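Local structure of AlgW protein (Pseudomonas aeruginosa, 7CO3) at residues 145-157 and 267-279. The protein is an HtrA-type protease of the S1C peptidase family, probably acting as a serine endopeptidase, with a trypsin-like domain followed by a PDZ domain. The protein carries 1 engineered substitution. Residues are numbered along the deposited sequence; the frame is centred on the assembly and turned at random.
Sequences LVGSDPETDLAVL and VMQSIIEHGQVIR
Ile271, in the last part of helix 261-274, lies against the hairpin of strands 145-149 and 154-157. Its CB meets Val156 CG2; chi1 of -77° sets CG1 anti to the carbonyl carbon and turns CG2 to the side anti to the backbone N, where CG2 presses on Val156 CG2 at 3.6 Å and on Gly147 N and CA, while CD1 reaches past Val156 CG2 to Ser148 C and Asp149 CB. A branched, apolar chain suits this place, one methyl at Gly147 and the end methyl further along the strand; Val156, a beta-branched strand residue, offers its CG2 to both. Gly147, having no side chain, lets its CA approach Gly275 O to 3.5 Å in a CA-H...O contact. Val146 and Gly147 together face Val156 in a classic beta bulge. The hairpin belongs to the barrel of the trypsin-like domain, and the chain packed on it leads from the helix toward the PDZ domain. On that connection Arg279, long and extended from CG to NE, spans to buried Asp149: NH1 forms a salt bridge with OD2 at 2.9 Å, OD2 lying at the guanidinium's edge, near its plane, although both component hydrogen bonds are weak. Thr152 OG1 donates to the same oxygen at 2.6 Å, from above the carboxylate plane. Two waters bridge the segments: one accepts from Val277 N and donates to Asp149 OD1 and Ser148 O, another joins Ser148 N to Gly275 O.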
ATOM      1  N   LEU B 145      -0.894   2.342 -34.382  1.00 34.31           N
ATOM      2  CA  LEU B 145       0.406   2.014 -33.823  1.00 41.03           C
ATOM      3  C   LEU B 145       1.503   2.616 -34.699  1.00 49.60           C
ATOM      4  O   LEU B 145       1.687   2.186 -35.847  1.00 55.18           O
ATOM      5  CB  LEU B 145       0.594   0.503 -33.711  1.00 39.25           C
ATOM      6  CG  LEU B 145       1.832   0.045 -32.928  1.00 43.47           C
ATOM      7  CD1 LEU B 145       1.821   0.546 -31.461  1.00 46.69           C
ATOM      8  CD2 LEU B 145       1.942  -1.461 -32.958  1.00 43.45           C
ATOM      9  N   VAL B 146       2.237   3.597 -34.160  1.00 43.51           N
ATOM     10  CA  VAL B 146       3.365   4.169 -34.896  1.00 48.78           C
ATOM     11  C   VAL B 146       4.499   3.156 -34.993  1.00 50.53           C
ATOM     12  O   VAL B 146       4.992   2.843 -36.080  1.00 54.00           O
ATOM     13  CB  VAL B 146       3.822   5.482 -34.234  1.00 45.48           C
ATOM     14  CG1 VAL B 146       5.035   6.079 -34.962  1.00 46.79           C
ATOM     15  CG2 VAL B 146       2.652   6.478 -34.181  1.00 41.81           C
ATOM     16  N   GLY B 147       4.913   2.615 -33.864  1.00 43.82           N
ATOM     17  CA  GLY B 147       5.904   1.564 -33.784  1.00 35.81           C
ATOM     18  C   GLY B 147       6.032   1.208 -32.324  1.00 38.88           C
ATOM     19  O   GLY B 147       5.451   1.859 -31.454  1.00 37.84           O
ATOM     20  N   SER B 148       6.807   0.169 -32.062  1.00 38.70           N
ATOM     21  CA  SER B 148       6.903  -0.382 -30.730  1.00 39.90           C
ATOM     22  C   SER B 148       8.346  -0.794 -30.531  1.00 39.49           C
ATOM     23  O   SER B 148       9.104  -0.904 -31.498  1.00 43.64           O
ATOM     24  CB  SER B 148       5.892  -1.534 -30.548  1.00 40.48           C
ATOM     25  OG  SER B 148       6.171  -2.595 -31.425  1.00 49.85           O
ATOM     26  N   ASP B 149       8.736  -0.982 -29.270  1.00 37.26           N
ATOM     27  CA  ASP B 149      10.123  -1.276 -28.911  1.00 39.82           C
ATOM     28  C   ASP B 149      10.139  -2.285 -27.774  1.00 37.08           C
ATOM     29  O   ASP B 149      10.281  -1.934 -26.597  1.00 37.74           O
ATOM     30  CB  ASP B 149      10.911  -0.014 -28.550  1.00 38.08           C
ATOM     31  CG  ASP B 149      12.377  -0.318 -28.172  1.00 50.25           C
ATOM     32  OD1 ASP B 149      13.003  -1.191 -28.801  1.00 49.76           O
ATOM     33  OD2 ASP B 149      12.916   0.308 -27.248  1.00 37.33           O
ATOM     34  N   PRO B 150      10.021  -3.561 -28.102  1.00 41.25           N
ATOM     35  CA  PRO B 150       9.994  -4.591 -27.067  1.00 40.75           C
ATOM     36  C   PRO B 150      11.182  -4.573 -26.130  1.00 40.41           C
ATOM     37  O   PRO B 150      11.072  -5.060 -25.004  1.00 35.32           O
ATOM     38  CB  PRO B 150       9.953  -5.887 -27.886  1.00 41.56           C
ATOM     39  CG  PRO B 150       9.268  -5.487 -29.170  1.00 42.42           C
ATOM     40  CD  PRO B 150       9.720  -4.093 -29.444  1.00 39.53           C
ATOM     41  N   GLU B 151      12.338  -4.076 -26.546  1.00 43.65           N
ATOM     42  CA  GLU B 151      13.477  -4.248 -25.659  1.00 40.32           C
ATOM     43  C   GLU B 151      13.520  -3.174 -24.585  1.00 36.48           C
ATOM     44  O   GLU B 151      14.325  -3.282 -23.666  1.00 35.44           O
ATOM     45  CB  GLU B 151      14.767  -4.323 -26.461  1.00 49.57           C
ATOM     46  CG  GLU B 151      14.687  -5.378 -27.581  1.00 54.14           C
ATOM     47  CD  GLU B 151      16.007  -6.090 -27.846  1.00 65.34           C
ATOM     48  OE1 GLU B 151      16.624  -6.598 -26.883  1.00 66.56           O
ATOM     49  OE2 GLU B 151      16.412  -6.171 -29.027  1.00 77.17           O
ATOM     50  N   THR B 152      12.676  -2.144 -24.672  1.00 35.37           N
ATOM     51  CA  THR B 152      12.451  -1.272 -23.524  1.00 42.11           C
ATOM     52  C   THR B 152      11.031  -1.358 -22.990  1.00 32.00           C
ATOM     53  O   THR B 152      10.688  -0.580 -22.101  1.00 29.30           O
ATOM     54  CB  THR B 152      12.752   0.184 -23.865  1.00 33.12           C
ATOM     55  OG1 THR B 152      11.847   0.606 -24.882  1.00 29.59           O
ATOM     56  CG2 THR B 152      14.196   0.377 -24.337  1.00 36.58           C
ATOM     57  N   ASP B 153      10.193  -2.230 -23.561  1.00 30.85           N
ATOM     58  CA  ASP B 153       8.750  -2.287 -23.275  1.00 35.32           C
ATOM     59  C   ASP B 153       8.059  -0.950 -23.529  1.00 29.65           C
ATOM     60  O   ASP B 153       7.266  -0.475 -22.703  1.00 27.58           O
ATOM     61  CB  ASP B 153       8.488  -2.767 -21.838  1.00 35.93           C
ATOM     62  CG  ASP B 153       7.049  -3.282 -21.628  1.00 31.05           C
ATOM     63  OD1 ASP B 153       6.293  -3.425 -22.624  1.00 29.95           O
ATOM     64  OD2 ASP B 153       6.665  -3.521 -20.455  1.00 28.33           O
ATOM     65  N   LEU B 154       8.319  -0.338 -24.689  1.00 27.23           N
ATOM     66  CA  LEU B 154       7.617   0.900 -25.029  1.00 28.42           C
ATOM     67  C   LEU B 154       6.932   0.793 -26.384  1.00 27.22           C
ATOM     68  O   LEU B 154       7.320  -0.002 -27.242  1.00 29.30           O
ATOM     69  CB  LEU B 154       8.563   2.130 -25.000  1.00 29.74           C
ATOM     70  CG  LEU B 154       9.100   2.473 -23.584  1.00 28.88           C
ATOM     71  CD1 LEU B 154      10.275   3.465 -23.610  1.00 26.08           C
ATOM     72  CD2 LEU B 154       7.970   3.049 -22.722  1.00 23.67           C
ATOM     73  N   ALA B 155       5.906   1.606 -26.571  1.00 27.10           N
ATOM     74  CA  ALA B 155       5.238   1.660 -27.859  1.00 30.19           C
ATOM     75  C   ALA B 155       4.678   3.054 -28.031  1.00 31.41           C
ATOM     76  O   ALA B 155       4.414   3.754 -27.056  1.00 30.05           O
ATOM     77  CB  ALA B 155       4.132   0.606 -27.998  1.00 29.38           C
ATOM     78  N   VAL B 156       4.559   3.481 -29.287  1.00 31.78           N
ATOM     79  CA  VAL B 156       4.047   4.800 -29.629  1.00 30.66           C
ATOM     80  C   VAL B 156       2.781   4.624 -30.437  1.00 30.25           C
ATOM     81  O   VAL B 156       2.729   3.787 -31.347  1.00 34.87           O
ATOM     82  CB  VAL B 156       5.078   5.640 -30.412  1.00 30.47           C
ATOM     83  CG1 VAL B 156       4.478   6.960 -30.760  1.00 27.07           C
ATOM     84  CG2 VAL B 156       6.334   5.840 -29.599  1.00 31.03           C
ATOM     85  N   LEU B 157       1.777   5.419 -30.100  1.00 28.20           N
ATOM     86  CA  LEU B 157       0.476   5.460 -30.731  1.00 35.61           C
ATOM     87  C   LEU B 157       0.260   6.872 -31.263  1.00 34.48           C
ATOM     88  O   LEU B 157       0.866   7.832 -30.786  1.00 35.13           O
ATOM     89  CB  LEU B 157      -0.661   5.138 -29.735  1.00 29.51           C
ATOM     90  CG  LEU B 157      -0.657   3.839 -28.910  1.00 33.21           C
ATOM     91  CD1 LEU B 157      -1.891   3.809 -27.947  1.00 29.96           C
ATOM     92  CD2 LEU B 157      -0.641   2.642 -29.827  1.00 31.08           C
ATOM     93  N   VAL B 267      13.478   6.752 -27.113  1.00 42.76           N
ATOM     94  CA  VAL B 267      12.678   5.736 -27.788  1.00 33.10           C
ATOM     95  C   VAL B 267      11.541   6.362 -28.582  1.00 28.61           C
ATOM     96  O   VAL B 267      11.376   6.064 -29.772  1.00 32.59           O
ATOM     97  CB  VAL B 267      12.157   4.730 -26.749  1.00 27.01           C
ATOM     98  CG1 VAL B 267      11.045   3.849 -27.348  1.00 30.47           C
ATOM     99  CG2 VAL B 267      13.304   3.905 -26.190  1.00 30.34           C
ATOM    100  N   MET B 268      10.753   7.240 -27.951  1.00 27.06           N
ATOM    101  CA  MET B 268       9.608   7.846 -28.633  1.00 28.95           C
ATOM    102  C   MET B 268      10.041   8.617 -29.881  1.00 39.33           C
ATOM    103  O   MET B 268       9.415   8.508 -30.939  1.00 33.49           O
ATOM    104  CB  MET B 268       8.873   8.810 -27.719  1.00 31.94           C
ATOM    105  CG  MET B 268       7.623   9.379 -28.329  1.00 33.95           C
ATOM    106  SD  MET B 268       6.956  10.714 -27.365  1.00 39.03           S
ATOM    107  CE  MET B 268       8.436  11.621 -26.950  1.00 45.93           C
ATOM    108  N   GLN B 269      11.082   9.438 -29.747  1.00 41.88           N
ATOM    109  CA  GLN B 269      11.553  10.251 -30.866  1.00 50.39           C
ATOM    110  C   GLN B 269      11.988   9.379 -32.040  1.00 39.96           C
ATOM    111  O   GLN B 269      11.606   9.640 -33.188  1.00 43.04           O
ATOM    112  CB  GLN B 269      12.664  11.192 -30.386  1.00 56.31           C
ATOM    113  CG  GLN B 269      12.074  12.365 -29.571  1.00 72.38           C
ATOM    114  CD  GLN B 269      13.000  13.013 -28.533  1.00 74.72           C
ATOM    115  OE1 GLN B 269      12.540  13.807 -27.707  1.00 65.78           O
ATOM    116  NE2 GLN B 269      14.298  12.698 -28.580  1.00 74.78           N
ATOM    117  N   SER B 270      12.734   8.306 -31.767  1.00 41.55           N
ATOM    118  CA  SER B 270      13.211   7.452 -32.850  1.00 41.86           C
ATOM    119  C   SER B 270      12.087   6.654 -33.495  1.00 43.83           C
ATOM    120  O   SER B 270      12.136   6.376 -34.703  1.00 46.74           O
ATOM    121  CB  SER B 270      14.290   6.515 -32.379  1.00 37.48           C
ATOM    122  OG  SER B 270      15.071   6.156 -33.502  1.00 58.05           O
ATOM    123  N   ILE B 271      11.098   6.222 -32.709  1.00 41.18           N
ATOM    124  CA  ILE B 271       9.976   5.494 -33.290  1.00 40.26           C
ATOM    125  C   ILE B 271       9.197   6.409 -34.212  1.00 40.08           C
ATOM    126  O   ILE B 271       8.803   6.019 -35.317  1.00 41.12           O
ATOM    127  CB  ILE B 271       9.080   4.898 -32.182  1.00 45.19           C
ATOM    128  CG1 ILE B 271       9.739   3.645 -31.597  1.00 41.55           C
ATOM    129  CG2 ILE B 271       7.676   4.552 -32.722  1.00 38.39           C
ATOM    130  CD1 ILE B 271       9.095   3.147 -30.270  1.00 39.17           C
ATOM    131  N   ILE B 272       8.979   7.648 -33.779  1.00 36.93           N
ATOM    132  CA  ILE B 272       8.264   8.596 -34.607  1.00 43.87           C
ATOM    133  C   ILE B 272       9.013   8.823 -35.920  1.00 48.20           C
ATOM    134  O   ILE B 272       8.401   9.032 -36.972  1.00 41.45           O
ATOM    135  CB  ILE B 272       8.026   9.894 -33.808  1.00 39.67           C
ATOM    136  CG1 ILE B 272       7.177   9.589 -32.555  1.00 38.71           C
ATOM    137  CG2 ILE B 272       7.326  10.947 -34.648  1.00 37.93           C
ATOM    138  CD1 ILE B 272       6.317  10.752 -32.060  1.00 31.62           C
ATOM    139  N   GLU B 273      10.342   8.688 -35.891  1.00 46.73           N
ATOM    140  CA  GLU B 273      11.158   9.058 -37.039  1.00 57.52           C
ATOM    141  C   GLU B 273      11.383   7.879 -37.966  1.00 60.17           C
ATOM    142  O   GLU B 273      11.219   8.000 -39.186  1.00 74.75           O
ATOM    143  CB  GLU B 273      12.502   9.614 -36.566  1.00 54.63           C
ATOM    144  CG  GLU B 273      12.493  11.104 -36.275  1.00 63.86           C
ATOM    145  CD  GLU B 273      12.879  11.918 -37.495  1.00 75.63           C
ATOM    146  OE1 GLU B 273      13.819  11.505 -38.209  1.00 90.44           O
ATOM    147  OE2 GLU B 273      12.243  12.962 -37.747  1.00 84.87           O
ATOM    148  N   HIS B 274      11.729   6.735 -37.397  1.00 58.74           N
ATOM    149  CA  HIS B 274      12.202   5.584 -38.137  1.00 70.78           C
ATOM    150  C   HIS B 274      11.339   4.343 -37.925  1.00 64.99           C
ATOM    151  O   HIS B 274      11.707   3.260 -38.390  1.00 76.32           O
ATOM    152  CB  HIS B 274      13.674   5.362 -37.757  1.00 61.31           C
ATOM    153  CG  HIS B 274      14.468   6.641 -37.728  1.00 60.61           C
ATOM    154  ND1 HIS B 274      14.923   7.225 -36.565  1.00 55.47           N
ATOM    155  CD2 HIS B 274      14.834   7.479 -38.728  1.00 65.78           C
ATOM    156  CE1 HIS B 274      15.561   8.348 -36.851  1.00 57.35           C
ATOM    157  NE2 HIS B 274      15.515   8.529 -38.158  1.00 63.95           N
ATOM    158  N   GLY B 275      10.189   4.480 -37.251  1.00 59.70           N
ATOM    159  CA  GLY B 275       9.273   3.375 -37.013  1.00 55.14           C
ATOM    160  C   GLY B 275       9.722   2.371 -35.972  1.00 55.57           C
ATOM    161  O   GLY B 275       8.934   1.498 -35.587  1.00 48.59           O
ATOM    162  N   GLN B 276      10.962   2.455 -35.527  1.00 51.55           N
ATOM    163  CA  GLN B 276      11.521   1.603 -34.493  1.00 55.30           C
ATOM    164  C   GLN B 276      12.733   2.351 -33.976  1.00 51.36           C
ATOM    165  O   GLN B 276      12.971   3.506 -34.340  1.00 45.31           O
ATOM    166  CB  GLN B 276      11.880   0.217 -35.032  1.00 81.50           C
ATOM    167  CG  GLN B 276      13.159   0.205 -35.869  1.00 89.16           C
ATOM    168  CD  GLN B 276      13.354  -1.067 -36.686  1.00 86.71           C
ATOM    169  OE1 GLN B 276      14.341  -1.789 -36.517  1.00 81.76           O
ATOM    170  NE2 GLN B 276      12.407  -1.342 -37.578  1.00 91.07           N
ATOM    171  N   VAL B 277      13.502   1.698 -33.123  1.00 47.68           N
ATOM    172  CA  VAL B 277      14.761   2.252 -32.666  1.00 52.15           C
ATOM    173  C   VAL B 277      15.865   1.427 -33.293  1.00 53.14           C
ATOM    174  O   VAL B 277      15.837   0.189 -33.245  1.00 50.75           O
ATOM    175  CB  VAL B 277      14.868   2.284 -31.133  1.00 47.82           C
ATOM    176  CG1 VAL B 277      16.108   3.065 -30.710  1.00 63.42           C
ATOM    177  CG2 VAL B 277      13.600   2.914 -30.568  1.00 54.69           C
ATOM    178  N   ILE B 278      16.797   2.130 -33.922  1.00 55.58           N
ATOM    179  CA  ILE B 278      17.944   1.559 -34.616  1.00 55.08           C
ATOM    180  C   ILE B 278      19.046   1.405 -33.585  1.00 47.97           C
ATOM    181  O   ILE B 278      19.529   2.397 -33.033  1.00 49.95           O
ATOM    182  CB  ILE B 278      18.379   2.472 -35.781  1.00 56.28           C
ATOM    183  CG1 ILE B 278      17.163   2.877 -36.627  1.00 54.25           C
ATOM    184  CG2 ILE B 278      19.603   1.933 -36.549  1.00 53.06           C
ATOM    185  CD1 ILE B 278      16.432   1.705 -37.260  1.00 63.43           C
ATOM    186  N   ARG B 279      19.405   0.175 -33.267  1.00 48.16           N
ATOM    187  CA  ARG B 279      20.482  -0.011 -32.313  1.00 57.11           C
ATOM    188  C   ARG B 279      21.724  -0.491 -33.038  1.00 65.76           C
ATOM    189  O   ARG B 279      21.647  -1.107 -34.106  1.00 69.81           O
ATOM    190  CB  ARG B 279      20.098  -1.001 -31.210  1.00 68.29           C
ATOM    191  CG  ARG B 279      18.986  -0.436 -30.328  1.00 57.13           C
ATOM    192  CD  ARG B 279      18.478  -1.398 -29.280  1.00 51.20           C
ATOM    193  NE  ARG B 279      17.164  -0.939 -28.834  1.00 54.03           N
ATOM    194  CZ  ARG B 279      16.997  -0.092 -27.835  1.00 49.87           C
ATOM    195  NH1 ARG B 279      15.785   0.318 -27.501  1.00 48.79           N
ATOM    196  NH2 ARG B 279      18.063   0.341 -27.170  1.00 64.23           N
TER
HETATM  197  O   HOH W   1      12.223  -0.555 -31.715  1.00 43.24           O
HETATM  198  O   HOH W   2       8.276  -1.305 -34.404  1.00 53.60           O